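PDB 5ZNT: chitin deacetylase from Bombyx mori, which hydrolyses the N-acetamido groups of N-acetyl-D-glucosamine residues in chitin, yielding chitosan and acetate, with zinc as its cofactor. Local coordinates for residues A[248-253]-A[265-270]; A[289-294]-A[298-303]. All blocks are in the same frame, centred on the assembly; numbering follows the deposited sequence.

Contact 1: A[248-253]-A[265-270]; sequences NFLNHN and LGLYFH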
# COMPACT_ATOMS: atom_id res chain seq x y z
N ASN A 248 -0.87 -21.62 7.42
CA ASN A 248 0.31 -21.71 8.28
C ASN A 248 1.31 -20.61 7.95
O ASN A 248 1.96 -20.06 8.85
CB ASN A 248 0.96 -23.10 8.13
CG ASN A 248 0.02 -24.22 8.58
OD1 ASN A 248 -0.75 -24.05 9.51
ND2 ASN A 248 0.08 -25.35 7.90
N PHE A 249 1.43 -20.25 6.67
CA PHE A 249 2.30 -19.15 6.27
C PHE A 249 1.87 -17.84 6.93
O PHE A 249 2.71 -17.08 7.45
CB PHE A 249 2.26 -19.07 4.74
CG PHE A 249 2.86 -17.84 4.15
CD1 PHE A 249 4.21 -17.79 3.83
CD2 PHE A 249 2.07 -16.74 3.87
CE1 PHE A 249 4.75 -16.67 3.25
CE2 PHE A 249 2.61 -15.60 3.28
CZ PHE A 249 3.95 -15.57 2.97
N LEU A 250 0.57 -17.57 6.98
CA LEU A 250 0.10 -16.36 7.65
C LEU A 250 0.38 -16.40 9.14
O LEU A 250 0.81 -15.40 9.72
CB LEU A 250 -1.40 -16.17 7.40
CG LEU A 250 -1.79 -15.84 5.97
CD1 LEU A 250 -3.26 -16.16 5.80
CD2 LEU A 250 -1.49 -14.37 5.63
N ASN A 251 0.15 -17.54 9.80
CA ASN A 251 0.45 -17.64 11.23
C ASN A 251 1.93 -17.47 11.51
O ASN A 251 2.30 -16.75 12.44
CB ASN A 251 -0.02 -18.97 11.78
CG ASN A 251 -1.46 -18.95 12.16
OD1 ASN A 251 -2.04 -17.88 12.38
ND2 ASN A 251 -2.06 -20.12 12.23
N HIS A 252 2.79 -18.13 10.71
CA HIS A 252 4.23 -18.05 10.96
C HIS A 252 4.74 -16.63 10.83
O HIS A 252 5.52 -16.16 11.67
CB HIS A 252 4.99 -18.98 10.00
CG HIS A 252 6.47 -18.80 10.03
ND1 HIS A 252 7.21 -18.85 11.20
CD2 HIS A 252 7.36 -18.54 9.04
CE1 HIS A 252 8.49 -18.64 10.92
NE2 HIS A 252 8.60 -18.44 9.62
N ASN A 253 4.30 -15.91 9.79
CA ASN A 253 4.82 -14.55 9.63
C ASN A 253 4.15 -13.57 10.58
O ASN A 253 4.79 -12.62 11.03
CB ASN A 253 4.69 -14.14 8.16
CG ASN A 253 5.74 -14.80 7.29
OD1 ASN A 253 6.92 -14.46 7.38
ND2 ASN A 253 5.34 -15.76 6.48
N LEU A 265 2.97 -5.62 9.84
CA LEU A 265 3.05 -6.76 8.93
C LEU A 265 2.31 -6.42 7.63
O LEU A 265 1.11 -6.12 7.65
CB LEU A 265 2.41 -7.99 9.58
CG LEU A 265 2.13 -9.21 8.70
CD1 LEU A 265 3.41 -9.88 8.25
CD2 LEU A 265 1.24 -10.20 9.45
N GLY A 266 3.02 -6.47 6.50
CA GLY A 266 2.42 -6.13 5.22
C GLY A 266 2.01 -7.36 4.47
O GLY A 266 2.83 -8.22 4.15
N LEU A 267 0.70 -7.47 4.16
CA LEU A 267 0.14 -8.56 3.36
C LEU A 267 -0.31 -7.97 2.02
O LEU A 267 -1.40 -7.38 1.90
CB LEU A 267 -1.00 -9.25 4.10
CG LEU A 267 -0.61 -9.76 5.50
CD1 LEU A 267 -1.85 -10.39 6.17
CD2 LEU A 267 0.54 -10.78 5.39
N TYR A 268 0.53 -8.12 1.01
CA TYR A 268 0.39 -7.37 -0.24
C TYR A 268 -0.15 -8.29 -1.32
O TYR A 268 0.54 -9.19 -1.77
CB TYR A 268 1.74 -6.78 -0.65
CG TYR A 268 2.47 -6.06 0.46
CD1 TYR A 268 1.87 -5.01 1.15
CD2 TYR A 268 3.77 -6.41 0.81
CE1 TYR A 268 2.54 -4.31 2.13
CE2 TYR A 268 4.44 -5.73 1.81
CZ TYR A 268 3.83 -4.69 2.47
OH TYR A 268 4.51 -4.00 3.46
N PHE A 269 -1.41 -8.05 -1.73
CA PHE A 269 -2.12 -8.96 -2.63
C PHE A 269 -2.36 -8.37 -4.01
O PHE A 269 -2.39 -7.15 -4.21
CB PHE A 269 -3.49 -9.35 -2.06
CG PHE A 269 -3.43 -10.19 -0.81
CD1 PHE A 269 -3.26 -11.56 -0.89
CD2 PHE A 269 -3.56 -9.60 0.43
CE1 PHE A 269 -3.23 -12.34 0.28
CE2 PHE A 269 -3.51 -10.36 1.60
CZ PHE A 269 -3.34 -11.72 1.53
N HIS A 270 -2.60 -9.27 -4.95
CA HIS A 270 -3.39 -9.00 -6.15
C HIS A 270 -4.72 -9.72 -5.98
O HIS A 270 -4.74 -10.91 -5.65
CB HIS A 270 -2.71 -9.50 -7.42
CG HIS A 270 -1.42 -8.81 -7.70
ND1 HIS A 270 -0.22 -9.25 -7.20
CD2 HIS A 270 -1.14 -7.69 -8.42
CE1 HIS A 270 0.75 -8.45 -7.61
NE2 HIS A 270 0.22 -7.50 -8.36

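Contact 2: A[289-294]-A[298-303]; sequences DEILQS and VYFVTM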
# COMPACT_ATOMS: atom_id res chain seq x y z
N ASP A 289 -10.53 -13.96 10.54
CA ASP A 289 -11.56 -14.08 11.56
C ASP A 289 -10.99 -14.69 12.84
O ASP A 289 -11.33 -14.26 13.95
CB ASP A 289 -12.71 -14.92 11.03
CG ASP A 289 -13.50 -14.20 9.95
OD1 ASP A 289 -13.50 -12.94 9.92
OD2 ASP A 289 -14.16 -14.91 9.16
N GLU A 290 -10.09 -15.65 12.70
CA GLU A 290 -9.45 -16.25 13.86
C GLU A 290 -8.55 -15.24 14.59
O GLU A 290 -8.56 -15.18 15.83
CB GLU A 290 -8.66 -17.48 13.43
CG GLU A 290 -8.04 -18.22 14.61
CD GLU A 290 -7.34 -19.47 14.17
OE1 GLU A 290 -6.41 -19.37 13.35
OE2 GLU A 290 -7.74 -20.56 14.64
N ILE A 291 -7.78 -14.45 13.85
CA ILE A 291 -6.93 -13.43 14.46
C ILE A 291 -7.77 -12.36 15.16
O ILE A 291 -7.48 -11.95 16.29
CB ILE A 291 -6.00 -12.80 13.41
CG1 ILE A 291 -4.91 -13.78 12.95
CG2 ILE A 291 -5.41 -11.51 13.93
CD1 ILE A 291 -3.81 -14.05 13.97
N LEU A 292 -8.82 -11.87 14.49
CA LEU A 292 -9.65 -10.81 15.07
C LEU A 292 -10.31 -11.26 16.37
O LEU A 292 -10.40 -10.49 17.32
CB LEU A 292 -10.72 -10.35 14.07
CG LEU A 292 -10.28 -9.48 12.88
CD1 LEU A 292 -11.45 -9.27 11.94
CD2 LEU A 292 -9.78 -8.14 13.34
N GLN A 293 -10.79 -12.50 16.42
CA GLN A 293 -11.49 -12.95 17.63
C GLN A 293 -10.52 -13.13 18.79
O GLN A 293 -10.85 -12.81 19.94
CB GLN A 293 -12.26 -14.24 17.37
CG GLN A 293 -13.19 -14.67 18.53
CD GLN A 293 -12.46 -15.37 19.66
OE1 GLN A 293 -11.45 -16.04 19.42
NE2 GLN A 293 -12.96 -15.22 20.90
N SER A 294 -9.31 -13.61 18.52
CA SER A 294 -8.41 -14.00 19.59
C SER A 294 -7.49 -12.88 20.03
O SER A 294 -6.85 -13.01 21.08
CB SER A 294 -7.58 -15.22 19.16
OG SER A 294 -6.68 -14.91 18.11
N VAL A 298 -4.47 -6.49 17.87
CA VAL A 298 -4.13 -6.56 16.45
C VAL A 298 -5.10 -5.65 15.69
O VAL A 298 -6.32 -5.78 15.86
CB VAL A 298 -4.18 -8.00 15.91
CG1 VAL A 298 -4.09 -8.04 14.36
CG2 VAL A 298 -3.06 -8.86 16.53
N TYR A 299 -4.57 -4.75 14.87
CA TYR A 299 -5.38 -3.81 14.08
C TYR A 299 -5.02 -3.93 12.60
O TYR A 299 -3.85 -3.82 12.23
CB TYR A 299 -5.13 -2.36 14.51
CG TYR A 299 -5.83 -1.95 15.78
CD1 TYR A 299 -5.35 -2.38 17.03
CD2 TYR A 299 -6.94 -1.12 15.74
CE1 TYR A 299 -5.99 -1.99 18.21
CE2 TYR A 299 -7.58 -0.72 16.91
CZ TYR A 299 -7.09 -1.16 18.14
OH TYR A 299 -7.73 -0.76 19.29
N PHE A 300 -6.04 -4.13 11.76
CA PHE A 300 -5.90 -4.04 10.30
C PHE A 300 -6.17 -2.61 9.90
O PHE A 300 -7.31 -2.14 10.00
CB PHE A 300 -6.86 -5.00 9.61
CG PHE A 300 -6.58 -6.45 9.89
CD1 PHE A 300 -7.01 -7.03 11.07
CD2 PHE A 300 -5.88 -7.22 8.97
CE1 PHE A 300 -6.74 -8.37 11.34
CE2 PHE A 300 -5.63 -8.57 9.22
CZ PHE A 300 -6.05 -9.13 10.41
N VAL A 301 -5.12 -1.89 9.48
CA VAL A 301 -5.18 -0.46 9.23
C VAL A 301 -4.61 -0.13 7.85
O VAL A 301 -3.91 -0.94 7.22
CB VAL A 301 -4.40 0.31 10.33
CG1 VAL A 301 -5.08 0.13 11.71
CG2 VAL A 301 -2.96 -0.17 10.37
N THR A 302 -4.90 1.08 7.39
CA THR A 302 -4.31 1.57 6.15
C THR A 302 -2.84 1.95 6.37
O THR A 302 -2.36 2.08 7.50
CB THR A 302 -5.06 2.79 5.63
OG1 THR A 302 -4.80 3.91 6.49
CG2 THR A 302 -6.57 2.54 5.59
N MET A 303 -2.15 2.18 5.25
CA MET A 303 -0.75 2.62 5.34
C MET A 303 -0.65 3.99 6.00
O MET A 303 0.23 4.22 6.83
CB MET A 303 -0.13 2.68 3.95
CG MET A 303 -0.29 1.42 3.18
SD MET A 303 0.97 0.28 3.68
CE MET A 303 1.93 0.29 2.24

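Contact 1: A[248-253]-A[265-270]
L250 and L267 meet through their methyl ends where helix 243-258 packs on strand 265-270, part of the parallel sheet at the centre of the carbohydrate esterase 4 (polysaccharide deacetylase) domain. CD2 of L250 sits against both branches of L267, 4.0 Å from CD1 and 4.1 Å from CD2, as the two side chains cross obliquely. The CB of L250 does not aim at the strand; chi1 -68° sets CG anti to the carbonyl carbon, and chi2 161° then sends the CD2 branch across. F284 and W287 of helix 278-294 also touch L250, and W287 reaches L267 too, so a second helix closes over this leucine pair.

About one helix turn beyond L250, N253 faces L265, two residues before L267; L265 holds CG anti to the backbone nitrogen (chi1 168°) and lays CD1 4.1 Å from the carbonyl oxygen of N253 and 4.4 Å from that residue's CB. This is plain van der Waals packing. The amide of N253 bends away from the strand, back along its own helix: its OD1 is taken by the backbone N of D217 and by R256, and its ND2 lies 3.4 Å above the F249 ring plane, towards the rim. That same ND2 donates to F249 O at 3.1 Å, while N253 N reaches this oxygen from the opposite face of the carbonyl plane.

Contact 2: A[289-294]-A[298-303]
The CD2 methyl of L292 lodges against one flank of the F300 ring, 3.6 Å from CE1 and 3.7 Å from CD1. The approach is oblique. Behind the methyl, L292 CG follows at 4.0 Å from F300 CE1, so the branch point as well as one arm of the leucine bears on the ring. I291, the residue before it, fits its CG2 between two strand side chains, 3.7 Å from V298 CG1 and 4.3 Å from F300 CE1. V298 and F300, two positions apart on strand 298-300, both turn towards the helix, and the I291 methyl is the bump that fits the hollow between them. I291 and V298 cross at about a right angle, and V298 holds CG1 anti to its backbone nitrogen (chi1 169°), which brings that methyl up to the isoleucine.

This is the helix-to-strand return of a beta-alpha-beta connection: strand 265-270, helices 271-276 and 278-294, then strand 298-300, both strands parallel to 38-45 in the sheet of the deacetylase domain. The axes of helix and strand come within 8.9 Å and are inclined at 133°. Y299 turns its CB away from the helix, and its ring meets that of W325. I40 of strand 38-45 touches both V298 and F300, while I42 touches F300.

How the contacts relate
The two contacts lie in series along the chain, contact 1 closing before contact 2 opens, with centres about 12 Å apart and nearest atoms about 5 Å apart without touching. Strands 265-270 and 298-300 both pair in parallel with strand 38-45, so the contacts apply helices 243-258 and 278-294 to the same sheet. Helix 278-294 ties them together: its middle borders contact 1, its last turns form contact 2, and E290 OE1 bonds to Y247 OH of helix 243-258. Both lie away from the zinc and glycan sites, though strand 38-45 leads directly to the zinc ligand D46.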